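Local coordinates for protein immunomodulatory active chitinase (Trichuris suis, PDB 6G9C) that probably binds and hydrolyses chitin as a secreted family 18 glycosidase and has immunomodulatory activity in inflammatory lung disease, at residues A[123-137]-A[162-174]. Numbering follows the deposited sequence.
Sequences AATYSNRAKFISSLV and NYLLLCQEILAKF. With EDO (1,2-ethanediol), chain F.
Arg129 meets Glu169 side-on, giving NE to OE1 and NH2 to OE2 in a two-bond salt bridge. The NE to OE1 bond is 2.8 Å long and nearly straight at 174°, with OE1 in the guanidinium plane; NH2 to OE2, 2.9 Å, is more bent and uses the syn lone pair. The two planes are twisted 45° apart, so the pairing is not coplanar. A turn at chi3 (-61°) swings the guanidinium back under its own helix start: Thr125 C and Tyr126 N lie above the rim of one face, and Leu165 CB sits over the centre of the other, 3.8 Å from Arg129 CZ. Arg129 NH1 bonds Ala123 O (2.8 Å) and a water that also bridges Ala124 O and Asn162 OD1. Tyr126 turns its ring edge to the carboxylate, with CD1 3.4 Å from Glu169 OE2.

Further along, the contact becomes apolar. Ile133 reaches across Glu169 CB with CD1, and its CG2 packs tightly on Lys173 CG (3.5 Å); the lysine's NZ pairs with Glu176. Val137 CG2 touches the edge of the Phe174 ring, CE1 being 3.6 Å away.

Helices 126-142 and 160-181 are neighbours on the outside of the TIM barrel, while Leu136, Leu166 and Phe174 reach strand 147-151. With four hydrogen bonds, three of them in its plane, the guanidinium is held against rotation, and the carboxylate probably keeps its charge beside it.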
ATOM      1  N   ALA A 123     -22.360  20.774 -11.250  1.00 41.68           N
ATOM      2  CA  ALA A 123     -23.499  19.898 -11.022  1.00 38.11           C
ATOM      3  C   ALA A 123     -24.687  20.213 -11.924  1.00 40.78           C
ATOM      4  O   ALA A 123     -25.654  19.443 -11.929  1.00 40.92           O
ATOM      5  CB  ALA A 123     -23.929  19.984  -9.553  1.00 37.22           C
ATOM      6  N   ALA A 124     -24.630  21.305 -12.695  1.00 40.71           N
ATOM      7  CA  ALA A 124     -25.821  21.824 -13.368  1.00 45.05           C
ATOM      8  C   ALA A 124     -26.348  20.909 -14.473  1.00 50.06           C
ATOM      9  O   ALA A 124     -27.540  20.974 -14.799  1.00 46.92           O
ATOM     10  CB  ALA A 124     -25.532  23.212 -13.946  1.00 45.08           C
ATOM     11  N   THR A 125     -25.493  20.102 -15.104  1.00 42.57           N
ATOM     12  CA  THR A 125     -25.919  19.259 -16.219  1.00 44.44           C
ATOM     13  C   THR A 125     -25.218  17.906 -16.144  1.00 44.94           C
ATOM     14  O   THR A 125     -24.134  17.782 -15.565  1.00 45.26           O
ATOM     15  CB  THR A 125     -25.606  19.891 -17.585  1.00 55.45           C
ATOM     16  OG1 THR A 125     -24.186  19.989 -17.744  1.00 51.92           O
ATOM     17  CG2 THR A 125     -26.229  21.273 -17.712  1.00 61.01           C
ATOM     18  N   TYR A 126     -25.841  16.896 -16.765  1.00 45.66           N
ATOM     19  CA  TYR A 126     -25.223  15.573 -16.873  1.00 46.08           C
ATOM     20  C   TYR A 126     -23.837  15.665 -17.496  1.00 41.32           C
ATOM     21  O   TYR A 126     -22.881  15.049 -17.007  1.00 42.44           O
ATOM     22  CB  TYR A 126     -26.100  14.621 -17.701  1.00 44.32           C
ATOM     23  CG  TYR A 126     -25.552  13.209 -17.713  1.00 41.91           C
ATOM     24  CD1 TYR A 126     -25.827  12.332 -16.667  1.00 44.76           C
ATOM     25  CD2 TYR A 126     -24.719  12.771 -18.733  1.00 43.53           C
ATOM     26  CE1 TYR A 126     -25.313  11.048 -16.650  1.00 47.12           C
ATOM     27  CE2 TYR A 126     -24.194  11.481 -18.722  1.00 49.01           C
ATOM     28  CZ  TYR A 126     -24.499  10.628 -17.679  1.00 51.82           C
ATOM     29  OH  TYR A 126     -23.985   9.351 -17.655  1.00 58.56           O
ATOM     30  N   SER A 127     -23.713  16.458 -18.565  1.00 43.59           N
ATOM     31  CA  SER A 127     -22.442  16.622 -19.264  1.00 53.09           C
ATOM     32  C   SER A 127     -21.348  17.121 -18.320  1.00 47.92           C
ATOM     33  O   SER A 127     -20.237  16.581 -18.284  1.00 45.98           O
ATOM     34  CB  SER A 127     -22.640  17.590 -20.435  1.00 60.91           C
ATOM     35  OG  SER A 127     -21.607  17.468 -21.389  1.00 70.61           O
ATOM     36  N   ASN A 128     -21.648  18.156 -17.543  1.00 46.94           N
ATOM     37  CA  ASN A 128     -20.645  18.688 -16.630  1.00 44.96           C
ATOM     38  C   ASN A 128     -20.296  17.672 -15.547  1.00 46.36           C
ATOM     39  O   ASN A 128     -19.119  17.486 -15.216  1.00 47.14           O
ATOM     40  CB  ASN A 128     -21.149  19.986 -16.011  1.00 42.85           C
ATOM     41  CG  ASN A 128     -21.197  21.133 -16.999  1.00 47.07           C
ATOM     42  OD1 ASN A 128     -20.855  20.977 -18.163  1.00 48.11           O
ATOM     43  ND2 ASN A 128     -21.620  22.300 -16.529  1.00 52.02           N
ATOM     44  N   ARG A 129     -21.306  16.996 -14.990  1.00 43.82           N
ATOM     45  CA  ARG A 129     -21.043  16.041 -13.921  1.00 42.39           C
ATOM     46  C   ARG A 129     -20.236  14.850 -14.427  1.00 38.63           C
ATOM     47  O   ARG A 129     -19.371  14.329 -13.709  1.00 39.14           O
ATOM     48  CB  ARG A 129     -22.359  15.579 -13.287  1.00 41.97           C
ATOM     49  CG  ARG A 129     -23.195  16.718 -12.697  1.00 46.28           C
ATOM     50  CD  ARG A 129     -24.419  16.197 -11.955  1.00 40.96           C
ATOM     51  NE  ARG A 129     -25.327  15.446 -12.834  1.00 42.61           N
ATOM     52  CZ  ARG A 129     -26.441  15.926 -13.392  1.00 45.03           C
ATOM     53  NH1 ARG A 129     -26.834  17.186 -13.194  1.00 42.24           N
ATOM     54  NH2 ARG A 129     -27.180  15.133 -14.154  1.00 43.97           N
ATOM     55  N   ALA A 130     -20.496  14.410 -15.661  1.00 40.44           N
ATOM     56  CA  ALA A 130     -19.769  13.271 -16.218  1.00 46.33           C
ATOM     57  C   ALA A 130     -18.295  13.601 -16.431  1.00 42.95           C
ATOM     58  O   ALA A 130     -17.424  12.752 -16.205  1.00 40.33           O
ATOM     59  CB  ALA A 130     -20.413  12.827 -17.536  1.00 43.37           C
ATOM     60  N   LYS A 131     -17.999  14.821 -16.890  1.00 43.77           N
ATOM     61  CA  LYS A 131     -16.609  15.232 -17.039  1.00 45.05           C
ATOM     62  C   LYS A 131     -15.898  15.217 -15.694  1.00 44.93           C
ATOM     63  O   LYS A 131     -14.793  14.678 -15.565  1.00 43.68           O
ATOM     64  CB  LYS A 131     -16.532  16.622 -17.672  1.00 47.47           C
ATOM     65  CG  LYS A 131     -15.111  17.020 -18.015  1.00 51.81           C
ATOM     66  CD  LYS A 131     -15.030  18.412 -18.605  1.00 54.11           C
ATOM     67  CE  LYS A 131     -13.578  18.807 -18.826  1.00 58.08           C
ATOM     68  NZ  LYS A 131     -13.443  20.068 -19.604  1.00 64.48           N
ATOM     69  N   PHE A 132     -16.529  15.801 -14.674  1.00 37.67           N
ATOM     70  CA  PHE A 132     -15.967  15.770 -13.326  1.00 32.46           C
ATOM     71  C   PHE A 132     -15.777  14.340 -12.828  1.00 36.61           C
ATOM     72  O   PHE A 132     -14.718  13.991 -12.291  1.00 36.14           O
ATOM     73  CB  PHE A 132     -16.871  16.552 -12.376  1.00 33.58           C
ATOM     74  CG  PHE A 132     -16.607  16.272 -10.927  1.00 36.17           C
ATOM     75  CD1 PHE A 132     -15.462  16.748 -10.325  1.00 35.80           C
ATOM     76  CD2 PHE A 132     -17.498  15.526 -10.171  1.00 35.33           C
ATOM     77  CE1 PHE A 132     -15.203  16.498  -8.998  1.00 37.71           C
ATOM     78  CE2 PHE A 132     -17.247  15.271  -8.840  1.00 35.80           C
ATOM     79  CZ  PHE A 132     -16.094  15.762  -8.248  1.00 38.42           C
ATOM     80  N   ILE A 133     -16.806  13.503 -12.972  1.00 35.34           N
ATOM     81  CA  ILE A 133     -16.754  12.148 -12.414  1.00 36.61           C
ATOM     82  C   ILE A 133     -15.634  11.332 -13.063  1.00 37.18           C
ATOM     83  O   ILE A 133     -14.894  10.614 -12.376  1.00 37.54           O
ATOM     84  CB  ILE A 133     -18.125  11.460 -12.571  1.00 40.66           C
ATOM     85  CG1 ILE A 133     -19.140  12.028 -11.576  1.00 37.04           C
ATOM     86  CG2 ILE A 133     -18.006   9.965 -12.376  1.00 37.35           C
ATOM     87  CD1 ILE A 133     -20.570  11.611 -11.885  1.00 42.76           C
ATOM     88  N   SER A 134     -15.490  11.432 -14.392  1.00 40.20           N
ATOM     89  CA  SER A 134     -14.400  10.733 -15.078  1.00 39.57           C
ATOM     90  C   SER A 134     -13.045  11.218 -14.583  1.00 43.37           C
ATOM     91  O   SER A 134     -12.133  10.414 -14.347  1.00 38.43           O
ATOM     92  CB  SER A 134     -14.504  10.926 -16.590  1.00 42.62           C
ATOM     93  OG  SER A 134     -15.643  10.263 -17.104  1.00 52.82           O
ATOM     94  N   SER A 135     -12.898  12.536 -14.421  1.00 40.10           N
ATOM     95  CA  SER A 135     -11.657  13.096 -13.898  1.00 41.96           C
ATOM     96  C   SER A 135     -11.386  12.611 -12.480  1.00 35.63           C
ATOM     97  O   SER A 135     -10.250  12.270 -12.134  1.00 36.84           O
ATOM     98  CB  SER A 135     -11.729  14.621 -13.935  1.00 42.23           C
ATOM     99  OG  SER A 135     -10.525  15.192 -13.457  1.00 42.16           O
ATOM    100  N   LEU A 136     -12.419  12.582 -11.645  1.00 36.65           N
ATOM    101  CA  LEU A 136     -12.248  12.187 -10.252  1.00 33.44           C
ATOM    102  C   LEU A 136     -11.872  10.713 -10.137  1.00 32.11           C
ATOM    103  O   LEU A 136     -10.955  10.347  -9.387  1.00 33.16           O
ATOM    104  CB  LEU A 136     -13.540  12.476  -9.496  1.00 34.85           C
ATOM    105  CG  LEU A 136     -13.643  11.848  -8.120  1.00 29.58           C
ATOM    106  CD1 LEU A 136     -12.663  12.538  -7.173  1.00 30.77           C
ATOM    107  CD2 LEU A 136     -15.061  11.919  -7.587  1.00 33.56           C
ATOM    108  N   VAL A 137     -12.571   9.850 -10.879  1.00 33.89           N
ATOM    109  CA  VAL A 137     -12.311   8.414 -10.791  1.00 37.36           C
ATOM    110  C   VAL A 137     -10.877   8.110 -11.189  1.00 38.35           C
ATOM    111  O   VAL A 137     -10.182   7.317 -10.528  1.00 36.49           O
ATOM    112  CB  VAL A 137     -13.324   7.634 -11.647  1.00 47.75           C
ATOM    113  CG1 VAL A 137     -12.731   6.323 -12.096  1.00 57.98           C
ATOM    114  CG2 VAL A 137     -14.583   7.394 -10.850  1.00 44.44           C
ATOM    115  N   ASN A 162     -29.752  18.857  -8.486  1.00 40.02           N
ATOM    116  CA  ASN A 162     -28.445  18.578  -9.083  1.00 40.59           C
ATOM    117  C   ASN A 162     -27.537  17.834  -8.117  1.00 39.33           C
ATOM    118  O   ASN A 162     -26.784  16.934  -8.517  1.00 41.13           O
ATOM    119  CB  ASN A 162     -27.807  19.889  -9.526  1.00 41.81           C
ATOM    120  CG  ASN A 162     -28.628  20.591 -10.592  1.00 46.31           C
ATOM    121  OD1 ASN A 162     -29.338  19.942 -11.365  1.00 46.56           O
ATOM    122  ND2 ASN A 162     -28.532  21.915 -10.647  1.00 44.72           N
ATOM    123  N   TYR A 163     -27.595  18.198  -6.837  1.00 32.60           N
ATOM    124  CA  TYR A 163     -26.732  17.550  -5.848  1.00 33.95           C
ATOM    125  C   TYR A 163     -27.046  16.060  -5.744  1.00 38.93           C
ATOM    126  O   TYR A 163     -26.137  15.221  -5.675  1.00 35.19           O
ATOM    127  CB  TYR A 163     -26.901  18.234  -4.497  1.00 33.38           C
ATOM    128  CG  TYR A 163     -26.009  17.675  -3.412  1.00 35.35           C
ATOM    129  CD1 TYR A 163     -24.713  18.138  -3.245  1.00 37.55           C
ATOM    130  CD2 TYR A 163     -26.472  16.690  -2.548  1.00 34.86           C
ATOM    131  CE1 TYR A 163     -23.890  17.635  -2.236  1.00 32.40           C
ATOM    132  CE2 TYR A 163     -25.660  16.183  -1.541  1.00 31.72           C
ATOM    133  CZ  TYR A 163     -24.376  16.654  -1.394  1.00 35.58           C
ATOM    134  OH  TYR A 163     -23.588  16.133  -0.389  1.00 30.72           O
ATOM    135  N   LEU A 164     -28.335  15.716  -5.737  1.00 37.81           N
ATOM    136  CA  LEU A 164     -28.737  14.316  -5.677  1.00 42.59           C
ATOM    137  C   LEU A 164     -28.315  13.568  -6.935  1.00 40.84           C
ATOM    138  O   LEU A 164     -27.829  12.432  -6.860  1.00 37.27           O
ATOM    139  CB  LEU A 164     -30.249  14.220  -5.479  1.00 40.96           C
ATOM    140  CG  LEU A 164     -30.832  12.807  -5.587  1.00 40.94           C
ATOM    141  CD1 LEU A 164     -30.263  11.944  -4.475  1.00 37.89           C
ATOM    142  CD2 LEU A 164     -32.354  12.800  -5.580  1.00 41.42           C
ATOM    143  N   LEU A 165     -28.502  14.189  -8.104  1.00 38.44           N
ATOM    144  CA  LEU A 165     -28.056  13.577  -9.353  1.00 40.55           C
ATOM    145  C   LEU A 165     -26.550  13.338  -9.333  1.00 41.00           C
ATOM    146  O   LEU A 165     -26.074  12.249  -9.680  1.00 37.23           O
ATOM    147  CB  LEU A 165     -28.443  14.461 -10.534  1.00 39.52           C
ATOM    148  CG  LEU A 165     -29.915  14.403 -10.958  1.00 44.29           C
ATOM    149  CD1 LEU A 165     -30.271  15.591 -11.848  1.00 46.73           C
ATOM    150  CD2 LEU A 165     -30.268  13.075 -11.640  1.00 45.39           C
ATOM    151  N   LEU A 166     -25.782  14.350  -8.925  1.00 33.78           N
ATOM    152  CA  LEU A 166     -24.339  14.175  -8.790  1.00 32.54           C
ATOM    153  C   LEU A 166     -24.006  12.962  -7.918  1.00 33.65           C
ATOM    154  O   LEU A 166     -23.187  12.112  -8.298  1.00 30.60           O
ATOM    155  CB  LEU A 166     -23.714  15.450  -8.219  1.00 31.59           C
ATOM    156  CG  LEU A 166     -22.227  15.394  -7.859  1.00 33.26           C
ATOM    157  CD1 LEU A 166     -21.384  15.163  -9.095  1.00 35.64           C
ATOM    158  CD2 LEU A 166     -21.815  16.679  -7.170  1.00 38.78           C
ATOM    159  N   CYS A 167     -24.653  12.845  -6.753  1.00 32.70           N
ATOM    160  CA  CYS A 167     -24.337  11.732  -5.856  1.00 33.87           C
ATOM    161  C   CYS A 167     -24.772  10.387  -6.438  1.00 34.53           C
ATOM    162  O   CYS A 167     -24.036   9.398  -6.332  1.00 33.42           O
ATOM    163  CB  CYS A 167     -24.973  11.955  -4.486  1.00 34.84           C
ATOM    164  SG  CYS A 167     -24.227  13.309  -3.566  1.00 32.77           S
ATOM    165  N   GLN A 168     -25.948  10.323  -7.071  1.00 33.07           N
ATOM    166  CA  GLN A 168     -26.372   9.071  -7.684  1.00 32.32           C
ATOM    167  C   GLN A 168     -25.416   8.660  -8.799  1.00 38.79           C
ATOM    168  O   GLN A 168     -25.096   7.474  -8.949  1.00 37.16           O
ATOM    169  CB  GLN A 168     -27.802   9.208  -8.226  1.00 36.08           C
ATOM    170  CG  GLN A 168     -28.851   9.391  -7.135  1.00 38.43           C
ATOM    171  CD  GLN A 168     -30.197   9.791  -7.704  1.00 43.25           C
ATOM    172  OE1 GLN A 168     -30.267  10.401  -8.771  1.00 43.90           O
ATOM    173  NE2 GLN A 168     -31.272   9.431  -7.007  1.00 46.77           N
ATOM    174  N   GLU A 169     -24.951   9.632  -9.597  1.00 35.16           N
ATOM    175  CA  GLU A 169     -24.061   9.318 -10.714  1.00 33.43           C
ATOM    176  C   GLU A 169     -22.653   8.937 -10.240  1.00 38.88           C
ATOM    177  O   GLU A 169     -22.008   8.074 -10.855  1.00 34.78           O
ATOM    178  CB  GLU A 169     -24.017  10.499 -11.684  1.00 34.31           C
ATOM    179  CG  GLU A 169     -25.345  10.657 -12.472  1.00 38.04           C
ATOM    180  CD  GLU A 169     -25.548  12.039 -13.086  1.00 43.75           C
ATOM    181  OE1 GLU A 169     -24.572  12.804 -13.225  1.00 44.78           O
ATOM    182  OE2 GLU A 169     -26.707  12.360 -13.430  1.00 42.46           O
ATOM    183  N   ILE A 170     -22.153   9.571  -9.170  1.00 34.32           N
ATOM    184  CA  ILE A 170     -20.859   9.165  -8.599  1.00 34.26           C
ATOM    185  C   ILE A 170     -20.900   7.697  -8.195  1.00 32.74           C
ATOM    186  O   ILE A 170     -20.033   6.901  -8.580  1.00 32.70           O
ATOM    187  CB  ILE A 170     -20.470  10.052  -7.400  1.00 31.51           C
ATOM    188  CG1 ILE A 170     -19.981  11.435  -7.855  1.00 28.05           C
ATOM    189  CG2 ILE A 170     -19.360   9.356  -6.518  1.00 27.51           C
ATOM    190  CD1 ILE A 170     -20.014  12.500  -6.736  1.00 28.45           C
ATOM    191  N   LEU A 171     -21.918   7.314  -7.420  1.00 32.12           N
ATOM    192  CA  LEU A 171     -22.004   5.929  -6.967  1.00 37.76           C
ATOM    193  C   LEU A 171     -22.104   4.978  -8.148  1.00 37.88           C
ATOM    194  O   LEU A 171     -21.426   3.943  -8.173  1.00 34.11           O
ATOM    195  CB  LEU A 171     -23.189   5.743  -6.015  1.00 31.88           C
ATOM    196  CG  LEU A 171     -23.427   4.298  -5.555  1.00 40.19           C
ATOM    197  CD1 LEU A 171     -22.245   3.768  -4.743  1.00 41.51           C
ATOM    198  CD2 LEU A 171     -24.715   4.166  -4.768  1.00 42.12           C
ATOM    199  N   ALA A 172     -22.923   5.324  -9.151  1.00 31.56           N
ATOM    200  CA  ALA A 172     -23.058   4.471 -10.328  1.00 37.38           C
ATOM    201  C   ALA A 172     -21.712   4.260 -11.009  1.00 36.39           C
ATOM    202  O   ALA A 172     -21.385   3.138 -11.425  1.00 33.93           O
ATOM    203  CB  ALA A 172     -24.067   5.080 -11.312  1.00 37.54           C
ATOM    204  N   LYS A 173     -20.932   5.332 -11.163  1.00 33.72           N
ATOM    205  CA  LYS A 173     -19.612   5.196 -11.771  1.00 37.65           C
ATOM    206  C   LYS A 173     -18.705   4.332 -10.914  1.00 32.86           C
ATOM    207  O   LYS A 173     -17.967   3.483 -11.438  1.00 35.95           O
ATOM    208  CB  LYS A 173     -18.965   6.564 -11.975  1.00 34.64           C
ATOM    209  CG  LYS A 173     -17.645   6.507 -12.734  1.00 38.22           C
ATOM    210  CD  LYS A 173     -17.885   6.061 -14.172  1.00 45.96           C
ATOM    211  CE  LYS A 173     -16.781   6.532 -15.106  1.00 58.92           C
ATOM    212  NZ  LYS A 173     -16.572   5.630 -16.277  1.00 66.54           N
ATOM    213  N   PHE A 174     -18.740   4.543  -9.593  1.00 29.59           N
ATOM    214  CA  PHE A 174     -17.895   3.758  -8.689  1.00 30.87           C
ATOM    215  C   PHE A 174     -18.214   2.273  -8.822  1.00 33.54           C
ATOM    216  O   PHE A 174     -17.309   1.429  -8.862  1.00 31.05           O
ATOM    217  CB  PHE A 174     -18.074   4.225  -7.235  1.00 29.05           C
ATOM    218  CG  PHE A 174     -17.350   5.520  -6.889  1.00 28.22           C
ATOM    219  CD1 PHE A 174     -16.722   6.282  -7.869  1.00 27.07           C
ATOM    220  CD2 PHE A 174     -17.289   5.965  -5.568  1.00 27.27           C
ATOM    221  CE1 PHE A 174     -16.056   7.463  -7.538  1.00 29.93           C
ATOM    222  CE2 PHE A 174     -16.630   7.148  -5.237  1.00 30.80           C
ATOM    223  CZ  PHE A 174     -16.022   7.899  -6.227  1.00 29.93           C
TER
HETATM  224  C1  EDO F 504     -28.088  18.317 -19.612  1.00 43.54           C
HETATM  225  O1  EDO F 504     -27.339  17.111 -19.790  1.00 47.56           O
HETATM  226  C2  EDO F 504     -29.268  18.035 -18.703  1.00 42.67           C
HETATM  227  O2  EDO F 504     -28.776  17.420 -17.515  1.00 56.12           O
HETATM  228  O   HOH W   1     -29.308  18.821 -13.878  1.00 47.40           O